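Local coordinates for 6-O-methylguanine DNA methyltransferase (Enterococcus faecalis, PDB 2B6C), which is of unproven function but probably acts in the repair of alkylated DNA, as an all-helical member of the AlkD-like DNA alkylation repair family, at residues B[9-13]-B[14-18]; B[72-75]-B[76-80]; B[196-200]-B[201-205]. One frame throughout, in Å; residues are numbered along the deposited sequence. Where two conformers were deposited one is given.

Contact 1: B[9-13]-B[14-18]; sequences FQKNP and ETAAK
Asn12 reaches forward to Thr15 and caps the start of helix 13-22. Its CB carries the carboxamide with CG anti to the backbone N (chi1 179°), which swings the group over the first turn. CG then lies 3.4 Å from Thr15 OG1, against the hydroxyl side of that residue. At the tip the two branches part company. OD1 accepts the backbone N-H of Thr15 at 3.3 Å, a long bond but an almost straight one at the hydrogen (174°); the donor stands well above the plane of the amide. ND2 comes to 3.2 Å from Thr15 OG1, yet the angle is too poor for a hydrogen bond, so this pair is packing of polar atoms.

OD1 has a second task: besides taking the N-H of Thr15, it is bridged to Glu14 N by a water that donates to OD1 and accepts from the backbone N-H. The backbone carbonyl of Asn12 then begins the regular helical bonding by taking Ala16 N at 2.8 Å, and Pro13 O takes Ala17 N at 3.1 Å. Pro13 fits the first turn because its nitrogen carries no hydrogen, and an N-H there would have no carbonyl a turn earlier in the helix to bond.

Asn12 is a textbook N-cap at the surface. Thr15 leans on Pro33 and Ala16 on Phe29, both in loops, while the backbone of Asn12 bonds to Ala30. Lys11 NZ binds Phe29 O and a glycerol, and upstream Phe9 stacks on Tyr71 and packs on residues of helices 34-48 and 69-81.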
ATOM      1  N   PHE B   9     -22.913  -7.254 -10.876  1.00 31.52           N
ATOM      2  CA  PHE B   9     -22.420  -8.167 -11.875  1.00 30.44           C
ATOM      3  C   PHE B   9     -23.555  -8.608 -12.803  1.00 30.77           C
ATOM      4  O   PHE B   9     -24.711  -8.739 -12.393  1.00 30.00           O
ATOM      5  CB  PHE B   9     -21.739  -9.368 -11.246  1.00 28.89           C
ATOM      6  CG  PHE B   9     -20.517  -9.023 -10.434  1.00 26.69           C
ATOM      7  CD1 PHE B   9     -20.444  -9.385  -9.094  1.00 24.85           C
ATOM      8  CD2 PHE B   9     -19.447  -8.336 -11.005  1.00 25.00           C
ATOM      9  CE1 PHE B   9     -19.312  -9.070  -8.334  1.00 25.23           C
ATOM     10  CE2 PHE B   9     -18.310  -8.019 -10.253  1.00 23.67           C
ATOM     11  CZ  PHE B   9     -18.251  -8.384  -8.925  1.00 25.20           C
ATOM     12  N   GLN B  10     -23.196  -8.804 -14.066  1.00 31.09           N
ATOM     13  CA  GLN B  10     -24.094  -9.364 -15.055  1.00 31.35           C
ATOM     14  C   GLN B  10     -24.074 -10.887 -14.937  1.00 30.81           C
ATOM     15  O   GLN B  10     -23.009 -11.499 -14.868  1.00 30.90           O
ATOM     16  CB  GLN B  10     -23.657  -8.921 -16.454  1.00 31.64           C
ATOM     17  CG  GLN B  10     -24.818  -8.717 -17.398  1.00 35.41           C
ATOM     18  CD  GLN B  10     -25.846  -7.711 -16.858  1.00 38.62           C
ATOM     19  OE1 GLN B  10     -27.056  -7.943 -16.952  1.00 39.98           O
ATOM     20  NE2 GLN B  10     -25.365  -6.601 -16.281  1.00 37.28           N
ATOM     21  N   LYS B  11     -25.255 -11.490 -14.911  1.00 29.93           N
ATOM     22  CA  LYS B  11     -25.381 -12.929 -14.743  1.00 30.48           C
ATOM     23  C   LYS B  11     -24.931 -13.703 -15.992  1.00 29.30           C
ATOM     24  O   LYS B  11     -25.407 -13.469 -17.109  1.00 29.05           O
ATOM     25  CB  LYS B  11     -26.812 -13.285 -14.284  1.00 31.26           C
ATOM     26  CG  LYS B  11     -27.192 -14.768 -14.348  1.00 34.26           C
ATOM     27  CD  LYS B  11     -27.824 -15.250 -13.032  1.00 36.95           C
ATOM     28  CE  LYS B  11     -26.754 -15.863 -12.100  1.00 36.76           C
ATOM     29  NZ  LYS B  11     -27.261 -16.245 -10.735  1.00 35.67           N
ATOM     30  N   ASN B  12     -23.960 -14.585 -15.794  1.00 28.29           N
ATOM     31  CA  ASN B  12     -23.506 -15.484 -16.847  1.00 27.64           C
ATOM     32  C   ASN B  12     -23.854 -16.922 -16.450  1.00 26.00           C
ATOM     33  O   ASN B  12     -23.081 -17.582 -15.755  1.00 26.05           O
ATOM     34  CB  ASN B  12     -22.010 -15.306 -17.145  1.00 27.63           C
ATOM     35  CG  ASN B  12     -21.504 -16.264 -18.237  1.00 32.00           C
ATOM     36  OD1 ASN B  12     -22.132 -17.304 -18.542  1.00 33.13           O
ATOM     37  ND2 ASN B  12     -20.368 -15.911 -18.841  1.00 34.35           N
ATOM     38  N   PRO B  13     -25.029 -17.404 -16.902  1.00 25.13           N
ATOM     39  CA  PRO B  13     -25.647 -18.641 -16.418  1.00 23.82           C
ATOM     40  C   PRO B  13     -24.803 -19.889 -16.609  1.00 22.94           C
ATOM     41  O   PRO B  13     -24.826 -20.780 -15.746  1.00 22.23           O
ATOM     42  CB  PRO B  13     -26.942 -18.752 -17.246  1.00 24.04           C
ATOM     43  CG  PRO B  13     -27.159 -17.421 -17.809  1.00 24.53           C
ATOM     44  CD  PRO B  13     -25.841 -16.753 -17.945  1.00 24.15           C
ATOM     45  N   GLU B  14     -24.067 -19.963 -17.717  1.00 21.40           N
ATOM     46  CA  GLU B  14     -23.272 -21.156 -17.997  1.00 21.27           C
ATOM     47  C   GLU B  14     -22.019 -21.220 -17.114  1.00 19.78           C
ATOM     48  O   GLU B  14     -21.670 -22.274 -16.578  1.00 18.56           O
ATOM     49  CB  GLU B  14     -22.922 -21.245 -19.487  1.00 21.83           C
ATOM     50  CG  GLU B  14     -24.148 -21.561 -20.391  1.00 27.80           C
ATOM     51  CD  GLU B  14     -23.837 -22.573 -21.529  1.00 35.36           C
ATOM     52  OE1 GLU B  14     -22.814 -23.303 -21.424  1.00 38.56           O
ATOM     53  OE2 GLU B  14     -24.619 -22.647 -22.520  1.00 35.87           O
ATOM     54  N   THR B  15     -21.347 -20.080 -16.971  1.00 18.24           N
ATOM     55  CA  THR B  15     -20.166 -20.003 -16.118  1.00 17.02           C
ATOM     56  C   THR B  15     -20.573 -20.137 -14.643  1.00 17.16           C
ATOM     57  O   THR B  15     -19.866 -20.754 -13.853  1.00 18.27           O
ATOM     58  CB  THR B  15     -19.377 -18.692 -16.391  1.00 16.71           C
ATOM     59  OG1 THR B  15     -19.047 -18.625 -17.794  1.00 18.27           O
ATOM     60  CG2 THR B  15     -18.104 -18.650 -15.564  1.00 14.68           C
ATOM     61  N   ALA B  16     -21.722 -19.570 -14.285  1.00 16.69           N
ATOM     62  CA  ALA B  16     -22.232 -19.653 -12.918  1.00 17.17           C
ATOM     63  C   ALA B  16     -22.487 -21.108 -12.514  1.00 16.99           C
ATOM     64  O   ALA B  16     -22.133 -21.502 -11.428  1.00 18.10           O
ATOM     65  CB  ALA B  16     -23.516 -18.805 -12.742  1.00 15.79           C
ATOM     66  N   ALA B  17     -23.104 -21.889 -13.396  1.00 17.59           N
ATOM     67  CA  ALA B  17     -23.354 -23.309 -13.158  1.00 17.45           C
ATOM     68  C   ALA B  17     -22.076 -24.057 -12.835  1.00 17.49           C
ATOM     69  O   ALA B  17     -22.075 -24.905 -11.956  1.00 17.78           O
ATOM     70  CB  ALA B  17     -24.034 -23.940 -14.366  1.00 16.99           C
ATOM     71  N   LYS B  18     -21.007 -23.765 -13.580  1.00 17.84           N
ATOM     72  CA  LYS B  18     -19.697 -24.405 -13.363  1.00 17.78           C
ATOM     73  C   LYS B  18     -19.037 -23.998 -12.070  1.00 16.90           C
ATOM     74  O   LYS B  18     -18.499 -24.849 -11.385  1.00 16.33           O
ATOM     75  CB  LYS B  18     -18.722 -24.127 -14.511  1.00 18.15           C
ATOM     76  CG  LYS B  18     -19.150 -24.764 -15.831  1.00 21.73           C
ATOM     77  CD  LYS B  18     -18.351 -24.209 -16.993  1.00 26.23           C
ATOM     78  CE  LYS B  18     -18.620 -25.077 -18.237  1.00 31.41           C
ATOM     79  NZ  LYS B  18     -18.235 -24.347 -19.485  1.00 34.68           N
TER
HETATM   80  O   HOH W   1     -24.471 -18.310 -20.155  1.00 46.33           O

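Contact 2: B[72-75]-B[76-80]; sequences QYVA and IDLAL
Val74 and Leu78, one turn apart on helix 69-81, meet through their methyls, with CG1 of Val74 4.4 Å from CD1 of Leu78. That touch is light; the stronger link between the two is the backbone bond from Leu78 N to Val74 O at 2.9 Å. It is one of four consecutive i to i+4 bonds, the others joining Ile76 N to Gln72 O, Asp77 N to Tyr73 O and Ala79 N to Ala75 O (3.2 Å).

Several side chains fold back over the carbonyls of the preceding turn. Ile76 places CG1 beside its own backbone N and anti to the carbonyl carbon (chi1 -56°), which brings that methylene to 3.3 Å from Gln72 O. Asp77 turns back likewise, its CG 3.4 Å from Tyr73 O, and Leu78 lays CG 3.5 Å from Val74 O.

Further out, the helix is wedged among three others. Helix 53-65 covers Ala75 and Leu78 with Tyr64, Ile60 and Tyr63; helix 34-48 meets Val74 and Leu78 with Leu44 and Leu45; helix 104-120 brings Ala109 and Trp110 to Ile76. The polar ends find partners outside this turn: Asp77 OD2 forms a salt bridge with Arg37, and Tyr73 OH bonds to Asp105.

This is a largely buried helix turn in an all-helical fold, consistent with the helical-repeat architecture of AlkD-like proteins. The four carbonyls of Gln72 to Ala75 are all taken by N-H groups one turn on, leaving the aliphatic groups for neighbouring helices. The salt bridge to Arg37 would probably favour the charged form of Asp77.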
ATOM      1  N   GLN B  72     -19.302 -11.737  -1.879  1.00 14.38           N
ATOM      2  CA  GLN B  72     -18.485 -12.009  -0.660  1.00 14.71           C
ATOM      3  C   GLN B  72     -17.021 -11.814  -0.990  1.00 14.59           C
ATOM      4  O   GLN B  72     -16.262 -11.307  -0.155  1.00 14.77           O
ATOM      5  CB  GLN B  72     -18.698 -13.406  -0.053  1.00 14.64           C
ATOM      6  CG  GLN B  72     -19.993 -13.601   0.693  1.00 13.01           C
ATOM      7  CD  GLN B  72     -21.138 -13.971  -0.206  1.00 11.64           C
ATOM      8  OE1 GLN B  72     -21.969 -13.118  -0.556  1.00 14.23           O
ATOM      9  NE2 GLN B  72     -21.220 -15.239  -0.569  1.00  8.99           N
ATOM     10  N   TYR B  73     -16.630 -12.167  -2.220  1.00 14.35           N
ATOM     11  CA  TYR B  73     -15.236 -12.005  -2.653  1.00 14.31           C
ATOM     12  C   TYR B  73     -14.908 -10.528  -2.763  1.00 14.76           C
ATOM     13  O   TYR B  73     -13.797 -10.120  -2.410  1.00 15.40           O
ATOM     14  CB  TYR B  73     -14.951 -12.662  -4.008  1.00 13.90           C
ATOM     15  CG  TYR B  73     -15.217 -14.155  -4.112  1.00 13.66           C
ATOM     16  CD1 TYR B  73     -15.181 -14.988  -2.979  1.00 10.25           C
ATOM     17  CD2 TYR B  73     -15.447 -14.753  -5.382  1.00 14.32           C
ATOM     18  CE1 TYR B  73     -15.410 -16.345  -3.087  1.00 10.52           C
ATOM     19  CE2 TYR B  73     -15.686 -16.119  -5.504  1.00 13.30           C
ATOM     20  CZ  TYR B  73     -15.648 -16.919  -4.353  1.00 12.69           C
ATOM     21  OH  TYR B  73     -15.848 -18.276  -4.470  1.00 12.44           O
ATOM     22  N   VAL B  74     -15.878  -9.741  -3.274  1.00 14.06           N
ATOM     23  CA  VAL B  74     -15.796  -8.290  -3.276  1.00 13.25           C
ATOM     24  C   VAL B  74     -15.658  -7.722  -1.871  1.00 12.93           C
ATOM     25  O   VAL B  74     -14.746  -6.934  -1.621  1.00 13.58           O
ATOM     26  CB  VAL B  74     -16.961  -7.585  -4.055  1.00 12.58           C
ATOM     27  CG1 VAL B  74     -16.892  -6.051  -3.844  1.00 11.85           C
ATOM     28  CG2 VAL B  74     -16.890  -7.945  -5.519  1.00 12.51           C
ATOM     29  N   ALA B  75     -16.522  -8.139  -0.945  1.00 12.46           N
ATOM     30  CA  ALA B  75     -16.391  -7.739   0.457  1.00 12.52           C
ATOM     31  C   ALA B  75     -14.984  -7.966   1.056  1.00 13.04           C
ATOM     32  O   ALA B  75     -14.421  -7.078   1.711  1.00 12.19           O
ATOM     33  CB  ALA B  75     -17.454  -8.419   1.335  1.00 11.25           C
ATOM     34  N   ILE B  76     -14.437  -9.155   0.852  1.00 13.24           N
ATOM     35  CA  ILE B  76     -13.125  -9.502   1.439  1.00 14.74           C
ATOM     36  C   ILE B  76     -12.005  -8.701   0.756  1.00 14.50           C
ATOM     37  O   ILE B  76     -11.037  -8.288   1.415  1.00 15.50           O
ATOM     38  CB  ILE B  76     -12.847 -11.035   1.411  1.00 14.39           C
ATOM     39  CG1 ILE B  76     -13.991 -11.756   2.140  1.00 15.14           C
ATOM     40  CG2 ILE B  76     -11.488 -11.327   2.099  1.00 14.73           C
ATOM     41  CD1 ILE B  76     -14.056 -13.315   2.026  1.00 14.82           C
ATOM     42  N   ASP B  77     -12.154  -8.441  -0.551  1.00 14.64           N
ATOM     43  CA  ASP B  77     -11.208  -7.563  -1.272  1.00 13.96           C
ATOM     44  C   ASP B  77     -11.246  -6.139  -0.703  1.00 14.31           C
ATOM     45  O   ASP B  77     -10.224  -5.495  -0.605  1.00 12.82           O
ATOM     46  CB  ASP B  77     -11.486  -7.519  -2.795  1.00 14.15           C
ATOM     47  CG  ASP B  77     -10.890  -8.697  -3.543  1.00 14.75           C
ATOM     48  OD1 ASP B  77     -10.046  -9.451  -2.975  1.00 16.09           O
ATOM     49  OD2 ASP B  77     -11.279  -8.881  -4.720  1.00 18.60           O
ATOM     50  N   LEU B  78     -12.427  -5.657  -0.328  1.00 14.00           N
ATOM     51  CA  LEU B  78     -12.523  -4.337   0.303  1.00 14.78           C
ATOM     52  C   LEU B  78     -11.722  -4.259   1.609  1.00 15.79           C
ATOM     53  O   LEU B  78     -11.033  -3.258   1.885  1.00 15.61           O
ATOM     54  CB  LEU B  78     -13.982  -3.929   0.571  1.00 14.32           C
ATOM     55  CG  LEU B  78     -14.768  -3.541  -0.681  1.00 15.02           C
ATOM     56  CD1 LEU B  78     -16.265  -3.502  -0.369  1.00 11.77           C
ATOM     57  CD2 LEU B  78     -14.321  -2.171  -1.187  1.00 13.42           C
ATOM     58  N   ALA B  79     -11.816  -5.324   2.389  1.00 15.97           N
ATOM     59  CA  ALA B  79     -11.097  -5.446   3.628  1.00 16.59           C
ATOM     60  C   ALA B  79      -9.605  -5.600   3.357  1.00 16.27           C
ATOM     61  O   ALA B  79      -8.777  -4.904   3.946  1.00 15.94           O
ATOM     62  CB  ALA B  79     -11.653  -6.641   4.451  1.00 15.84           C
ATOM     63  N   LEU B  80      -9.258  -6.499   2.448  1.00 17.64           N
ATOM     64  CA  LEU B  80      -7.859  -6.711   2.084  1.00 18.12           C
ATOM     65  C   LEU B  80      -7.158  -5.438   1.571  1.00 18.29           C
ATOM     66  O   LEU B  80      -6.028  -5.147   1.943  1.00 17.30           O
ATOM     67  CB  LEU B  80      -7.772  -7.775   1.001  1.00 19.16           C
ATOM     68  CG  LEU B  80      -7.482  -9.184   1.456  1.00 24.09           C
ATOM     69  CD1 LEU B  80      -7.987 -10.106   0.342  1.00 27.25           C
ATOM     70  CD2 LEU B  80      -5.945  -9.279   1.645  1.00 28.27           C
TER

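Contact 3: B[196-200]-B[201-205]; sequences ELMKE and LVLSP
Helix 191-200 ends as Leu201 turns to extended backbone angles, although its N-H still closes the last turn onto Leu197 O at 2.9 Å. The chain then runs on extended toward Ser204, where the next helix begins. A water accepts from Leu203 N at 3.1 Å and probably donates to Met198 O, 2.9 Å away, though more acceptors lie near it than it has protons.

Leu201 lies back against the residue one turn earlier. In the conformer given, Leu197 CD1 lies 3.5 Å from Leu201 CD1, the two side chains crossing at a slant; Leu197 was modelled in two conformers, so this fit is provisional. Further along, Leu203 returns toward the helix: its CD1 packs 3.8 Å from CG of selenomethionine Met198 and 3.9 Å from its CE, with the two chains at about a right angle. The bend at the selenium (chi3 79°) brings that end methyl round to Leu203.

Ile164 of helix 157-166 touches both Leu201 and Leu203, and Leu183 of helix 173-186 covers Met198 and Leu203. Ser204 OG caps Ala207 N at the start of helix 205-211, while Glu200 pairs with Lys161.

The exit is held on its inner side by aliphatic packing. Leu201 N closes the helical bonding, while past the helix end a water, not a direct bond, links Leu203 N to the last turn.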
ATOM      1  N   GLU B 196      11.417 -32.419  12.538  1.00 15.77           N
ATOM      2  CA  GLU B 196      11.325 -32.765  13.969  1.00 15.69           C
ATOM      3  C   GLU B 196       9.885 -32.910  14.432  1.00 15.59           C
ATOM      4  O   GLU B 196       9.527 -33.953  14.980  1.00 14.30           O
ATOM      5  CB  GLU B 196      12.085 -31.776  14.836  1.00 15.42           C
ATOM      6  CG  GLU B 196      13.556 -31.874  14.647  1.00 18.72           C
ATOM      7  CD  GLU B 196      14.328 -30.796  15.375  1.00 22.53           C
ATOM      8  OE1 GLU B 196      13.838 -29.657  15.555  1.00 26.30           O
ATOM      9  OE2 GLU B 196      15.455 -31.104  15.763  1.00 26.48           O
ATOM     10  N   LEU B 197       9.052 -31.895  14.162  1.00 16.03           N
ATOM     11  CA  LEU B 197       7.651 -31.945  14.525  0.50 16.98           C
ATOM     12  C   LEU B 197       6.951 -33.190  13.965  1.00 17.35           C
ATOM     13  O   LEU B 197       6.256 -33.897  14.689  1.00 17.18           O
ATOM     14  CB  LEU B 197       6.953 -30.663  14.066  0.50 17.31           C
ATOM     15  CG  LEU B 197       5.552 -30.370  14.600  0.50 18.24           C
ATOM     16  CD1 LEU B 197       4.501 -31.172  13.828  0.50 19.05           C
ATOM     17  CD2 LEU B 197       5.470 -30.603  16.101  0.50 17.47           C
HETATM   18  N   MSE B 198       7.158 -33.463  12.680  1.00 18.73           N
HETATM   19  CA  MSE B 198       6.483 -34.584  11.999  1.00 22.15           C
HETATM   20  C   MSE B 198       6.922 -35.958  12.477  1.00 20.51           C
HETATM   21  O   MSE B 198       6.212 -36.942  12.259  1.00 21.39           O
HETATM   22  CB  MSE B 198       6.629 -34.468  10.488  1.00 21.48           C
HETATM   23  CG  MSE B 198       5.950 -33.200   9.951  1.00 25.06           C
HETATM   24 SE   MSE B 198       5.969 -33.123   7.992  0.86 32.10          SE
HETATM   25  CE  MSE B 198       4.501 -34.325   7.646  1.00 28.75           C
ATOM     26  N   LYS B 199       8.077 -36.013  13.136  1.00 19.19           N
ATOM     27  CA  LYS B 199       8.570 -37.241  13.717  1.00 19.40           C
ATOM     28  C   LYS B 199       8.140 -37.339  15.181  1.00 19.17           C
ATOM     29  O   LYS B 199       8.010 -38.438  15.700  1.00 18.53           O
ATOM     30  CB  LYS B 199      10.085 -37.372  13.559  1.00 19.14           C
ATOM     31  CG  LYS B 199      10.568 -37.342  12.111  1.00 20.91           C
ATOM     32  CD  LYS B 199      11.024 -38.698  11.609  1.00 23.79           C
ATOM     33  CE  LYS B 199      10.051 -39.350  10.655  1.00 24.34           C
ATOM     34  NZ  LYS B 199      10.003 -38.697   9.297  1.00 24.81           N
ATOM     35  N   GLU B 200       7.870 -36.192  15.806  1.00 19.28           N
ATOM     36  CA  GLU B 200       7.377 -36.108  17.182  1.00 20.43           C
ATOM     37  C   GLU B 200       5.901 -36.485  17.256  1.00 19.65           C
ATOM     38  O   GLU B 200       5.481 -37.233  18.145  1.00 20.31           O
ATOM     39  CB  GLU B 200       7.536 -34.685  17.730  1.00 20.14           C
ATOM     40  CG  GLU B 200       7.283 -34.545  19.218  1.00 22.45           C
ATOM     41  CD  GLU B 200       7.515 -33.130  19.723  1.00 24.28           C
ATOM     42  OE1 GLU B 200       8.335 -32.398  19.100  1.00 28.76           O
ATOM     43  OE2 GLU B 200       6.875 -32.738  20.740  1.00 29.21           O
ATOM     44  N   LEU B 201       5.123 -35.951  16.329  1.00 17.90           N
ATOM     45  CA  LEU B 201       3.687 -36.147  16.314  1.00 17.38           C
ATOM     46  C   LEU B 201       3.307 -37.228  15.317  1.00 17.40           C
ATOM     47  O   LEU B 201       3.962 -37.377  14.264  1.00 18.25           O
ATOM     48  CB  LEU B 201       2.972 -34.832  15.942  1.00 16.50           C
ATOM     49  CG  LEU B 201       3.280 -33.573  16.782  1.00 16.38           C
ATOM     50  CD1 LEU B 201       2.379 -32.369  16.353  1.00 13.60           C
ATOM     51  CD2 LEU B 201       3.154 -33.863  18.296  1.00 15.64           C
ATOM     52  N   VAL B 202       2.256 -37.976  15.628  1.00 16.56           N
ATOM     53  CA  VAL B 202       1.665 -38.881  14.632  1.00 16.00           C
ATOM     54  C   VAL B 202       0.528 -38.166  13.890  1.00 15.66           C
ATOM     55  O   VAL B 202      -0.594 -38.048  14.384  1.00 13.99           O
ATOM     56  CB  VAL B 202       1.227 -40.233  15.245  1.00 16.32           C
ATOM     57  CG1 VAL B 202       0.501 -41.118  14.205  1.00 18.70           C
ATOM     58  CG2 VAL B 202       2.462 -40.972  15.801  1.00 16.75           C
ATOM     59  N   LEU B 203       0.859 -37.671  12.701  1.00 15.75           N
ATOM     60  CA  LEU B 203      -0.050 -36.882  11.888  1.00 16.28           C
ATOM     61  C   LEU B 203      -0.871 -37.778  10.976  1.00 16.37           C
ATOM     62  O   LEU B 203      -0.468 -38.886  10.700  1.00 17.40           O
ATOM     63  CB  LEU B 203       0.730 -35.859  11.054  1.00 14.85           C
ATOM     64  CG  LEU B 203       1.501 -34.791  11.816  1.00 18.04           C
ATOM     65  CD1 LEU B 203       2.318 -33.937  10.817  1.00 17.47           C
ATOM     66  CD2 LEU B 203       0.581 -33.928  12.728  1.00 14.71           C
ATOM     67  N   SER B 204      -2.016 -37.295  10.507  1.00 15.84           N
ATOM     68  CA  SER B 204      -2.854 -38.052   9.583  1.00 16.30           C
ATOM     69  C   SER B 204      -2.064 -38.348   8.300  1.00 17.12           C
ATOM     70  O   SER B 204      -1.141 -37.579   7.967  1.00 17.41           O
ATOM     71  CB  SER B 204      -4.105 -37.223   9.242  1.00 16.41           C
ATOM     72  OG  SER B 204      -3.769 -36.126   8.407  1.00 13.26           O
ATOM     73  N   PRO B 205      -2.371 -39.471   7.594  1.00 17.57           N
ATOM     74  CA  PRO B 205      -1.723 -39.702   6.289  1.00 17.11           C
ATOM     75  C   PRO B 205      -1.804 -38.467   5.349  1.00 16.47           C
ATOM     76  O   PRO B 205      -0.806 -38.140   4.690  1.00 16.00           O
ATOM     77  CB  PRO B 205      -2.523 -40.882   5.697  1.00 16.35           C
ATOM     78  CG  PRO B 205      -2.969 -41.640   6.881  1.00 18.71           C
ATOM     79  CD  PRO B 205      -3.278 -40.586   7.953  1.00 17.79           C
TER
HETATM   80  O   HOH W   2       3.638 -37.840  11.414  1.00 13.29           O

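Contacts 1 and 2 share a boundary: CZ of Phe9 packs 3.7 Å from CG2 of Val74, so the chain leading into helix 13-22 leans directly on helix 69-81 although the two centres are 20 Å apart. Contact 3 stands alone at the other end, its centre 43 Å from that of contact 1 and 36 Å from that of contact 2, with the nearest atoms about 27 and 25 Å away. It lies across the chain's centre from both. In sequence the three follow one another: a helix start, a buried helix middle and a helix exit. The glycerol at Lys11 belongs to contact 1 and probably came from the crystallisation liquor; by itself it identifies no active site.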